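Local coordinates for uncharacterized protein DUF1234 (Pectobacterium atrosepticum SCRI1043, PDB 3BDV), which is probably a hydrolase of the alpha/beta-hydrolase fold that binds calcium, though its substrate is not established, at residues Q35-W38 and E39-F42. Sequence-based numbering, arbitrary orientation.
Sequences QSHW and ERRF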
ATOM      1  N   GLN A  35       4.188  -2.915   7.983  1.00 20.50           N
ATOM      2  CA  GLN A  35       2.835  -3.468   7.858  1.00 19.75           C
ATOM      3  C   GLN A  35       2.457  -4.327   9.076  1.00 19.58           C
ATOM      4  O   GLN A  35       1.303  -4.313   9.522  1.00 20.14           O
ATOM      5  CB  GLN A  35       2.705  -4.258   6.571  1.00 21.87           C
ATOM      6  CG  GLN A  35       2.601  -3.370   5.347  1.00 21.68           C
ATOM      7  CD  GLN A  35       2.533  -4.168   4.060  1.00 22.33           C
ATOM      8  OE1 GLN A  35       3.204  -5.183   3.944  1.00 25.75           O
ATOM      9  NE2 GLN A  35       1.741  -3.717   3.094  1.00 16.71           N
ATOM     10  N   SER A  36       3.458  -4.991   9.658  1.00 21.74           N
ATOM     11  CA  SER A  36       3.251  -5.769  10.865  1.00 18.96           C
ATOM     12  C   SER A  36       3.128  -4.876  12.108  1.00 19.02           C
ATOM     13  O   SER A  36       2.314  -5.156  12.998  1.00 20.33           O
ATOM     14  CB  SER A  36       4.332  -6.861  11.019  1.00 22.11           C
ATOM     15  OG  SER A  36       4.262  -7.818   9.940  1.00 20.33           O
ATOM     16  N   HIS A  37       3.948  -3.837  12.227  1.00 19.64           N
ATOM     17  CA  HIS A  37       3.722  -2.852  13.274  1.00 18.51           C
ATOM     18  C   HIS A  37       2.295  -2.351  13.206  1.00 20.39           C
ATOM     19  O   HIS A  37       1.587  -2.281  14.223  1.00 20.81           O
ATOM     20  CB  HIS A  37       4.706  -1.686  13.146  1.00 19.67           C
ATOM     21  CG  HIS A  37       6.053  -2.002  13.711  1.00 17.57           C
ATOM     22  ND1 HIS A  37       6.441  -1.630  14.979  1.00 24.36           N
ATOM     23  CD2 HIS A  37       7.114  -2.649  13.162  1.00 21.02           C
ATOM     24  CE1 HIS A  37       7.678  -2.044  15.195  1.00 21.10           C
ATOM     25  NE2 HIS A  37       8.113  -2.673  14.114  1.00 19.45           N
ATOM     26  N   TRP A  38       1.856  -2.022  12.014  1.00 20.17           N
ATOM     27  CA  TRP A  38       0.516  -1.418  11.859  1.00 19.41           C
ATOM     28  C   TRP A  38      -0.621  -2.384  12.193  1.00 20.28           C
ATOM     29  O   TRP A  38      -1.615  -2.008  12.833  1.00 20.09           O
ATOM     30  CB  TRP A  38       0.354  -0.809  10.464  1.00 19.18           C
ATOM     31  CG  TRP A  38       1.266   0.356  10.218  1.00 17.21           C
ATOM     32  CD1 TRP A  38       2.278   0.829  11.048  1.00 18.38           C
ATOM     33  CD2 TRP A  38       1.320   1.150   9.039  1.00 15.96           C
ATOM     34  NE1 TRP A  38       2.886   1.891  10.460  1.00 21.00           N
ATOM     35  CE2 TRP A  38       2.349   2.096   9.217  1.00 17.84           C
ATOM     36  CE3 TRP A  38       0.588   1.170   7.860  1.00 20.60           C
ATOM     37  CZ2 TRP A  38       2.642   3.051   8.257  1.00 20.26           C
ATOM     38  CZ3 TRP A  38       0.884   2.112   6.918  1.00 18.35           C
ATOM     39  CH2 TRP A  38       1.891   3.048   7.129  1.00 19.03           C
ATOM     40  N   GLU A  39      -0.437  -3.633  11.813  1.00 19.40           N
ATOM     41  CA  GLU A  39      -1.393  -4.685  12.143  1.00 21.36           C
ATOM     42  C   GLU A  39      -1.522  -4.864  13.644  1.00 20.02           C
ATOM     43  O   GLU A  39      -2.618  -4.994  14.146  1.00 21.55           O
ATOM     44  CB  GLU A  39      -0.954  -5.971  11.503  1.00 20.76           C
ATOM     45  CG  GLU A  39      -1.976  -7.054  11.595  1.00 26.68           C
ATOM     46  CD  GLU A  39      -1.492  -8.329  10.966  1.00 29.19           C
ATOM     47  OE1 GLU A  39      -0.239  -8.554  10.872  1.00 22.03           O
ATOM     48  OE2 GLU A  39      -2.389  -9.107  10.594  1.00 31.55           O
ATOM     49  N   ARG A  40      -0.399  -4.916  14.361  1.00 23.39           N
ATOM     50  CA  ARG A  40      -0.438  -4.976  15.827  1.00 22.31           C
ATOM     51  C   ARG A  40      -1.061  -3.716  16.450  1.00 22.84           C
ATOM     52  O   ARG A  40      -1.782  -3.794  17.444  1.00 21.88           O
ATOM     53  CB  ARG A  40       0.957  -5.173  16.440  1.00 21.37           C
ATOM     54  CG  ARG A  40       1.627  -6.487  16.126  1.00 19.18           C
ATOM     55  CD  ARG A  40       2.868  -6.692  16.976  1.00 21.42           C
ATOM     56  NE  ARG A  40       3.982  -5.816  16.579  1.00 26.22           N
ATOM     57  CZ  ARG A  40       4.804  -6.066  15.555  1.00 23.26           C
ATOM     58  NH1 ARG A  40       4.667  -7.150  14.802  1.00 24.25           N
ATOM     59  NH2 ARG A  40       5.787  -5.239  15.318  1.00 22.71           N
ATOM     60  N   ARG A  41      -0.763  -2.550  15.881  1.00 22.14           N
ATOM     61  CA  ARG A  41      -1.276  -1.289  16.421  1.00 19.79           C
ATOM     62  C   ARG A  41      -2.795  -1.080  16.207  1.00 21.81           C
ATOM     63  O   ARG A  41      -3.485  -0.507  17.084  1.00 20.54           O
ATOM     64  CB  ARG A  41      -0.444  -0.150  15.819  1.00 19.64           C
ATOM     65  CG  ARG A  41      -0.684   1.173  16.409  1.00 22.56           C
ATOM     66  CD  ARG A  41       0.273   2.143  15.852  1.00 22.56           C
ATOM     67  NE  ARG A  41       0.049   3.501  16.346  1.00 25.20           N
ATOM     68  CZ  ARG A  41       0.989   4.433  16.400  1.00 28.54           C
ATOM     69  NH1 ARG A  41       2.229   4.150  16.053  1.00 23.02           N
ATOM     70  NH2 ARG A  41       0.701   5.647  16.834  1.00 28.37           N
ATOM     71  N   PHE A  42      -3.319  -1.637  15.107  1.00 20.40           N
ATOM     72  CA  PHE A  42      -4.701  -1.473  14.668  1.00 21.14           C
ATOM     73  C   PHE A  42      -5.272  -2.858  14.320  1.00 22.18           C
ATOM     74  O   PHE A  42      -5.323  -3.267  13.150  1.00 21.13           O
ATOM     75  CB  PHE A  42      -4.758  -0.557  13.450  1.00 21.06           C
ATOM     76  CG  PHE A  42      -4.201   0.815  13.714  1.00 22.69           C
ATOM     77  CD1 PHE A  42      -4.887   1.716  14.498  1.00 23.83           C
ATOM     78  CD2 PHE A  42      -2.963   1.165  13.249  1.00 24.52           C
ATOM     79  CE1 PHE A  42      -4.356   2.977  14.797  1.00 23.07           C
ATOM     80  CE2 PHE A  42      -2.431   2.421  13.524  1.00 24.54           C
ATOM     81  CZ  PHE A  42      -3.115   3.316  14.317  1.00 22.52           C
TER
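Arg40 folds back over the preceding turn and sets NH2 above the centre of the His37 imidazole, 3.5 Å from the ring plane. The guanidinium is not stacked flat on the ring: the two planes stand 63° apart, and NH2 lies 3.6 Å from His37 CD2. The chain is extended at chi2 but bends at chi3 (-72°) and turns again at chi4, which brings the guanidinium back over the helix. One guanidinium face covers Ser36 O, off centre, while NH1 passes 3.8 Å from Ser36 CB and is hydrogen-bonded to the carbonyl of Asp31. On the imidazole, NE2 is bonded to Glu32, which holds the ring from its far end. Beneath these side chains runs the i to i+4 ladder, nearly straight at Arg40 N to Ser36 O (3.0 Å). Its last rung, Phe42 N to Trp38 O (2.9 Å), is more bent at 137°, where Phe42 leaves helical geometry; Phe42 CD2 also packs 3.5 Å from Trp38 O. Glu39 CB rests 3.4 Å from Gln35 O, and with CG anti to the backbone N its extended chain carries the carboxylate to salt bridges with Arg47, a residue of the calcium site, and Arg49. Trp38 and Phe42 both pack on Leu177 of helix 174-185. This short helix, 34-41, forms the crossover between parallel strands 19-23 and 46-47, a beta-alpha-beta unit of the alpha/beta-hydrolase fold.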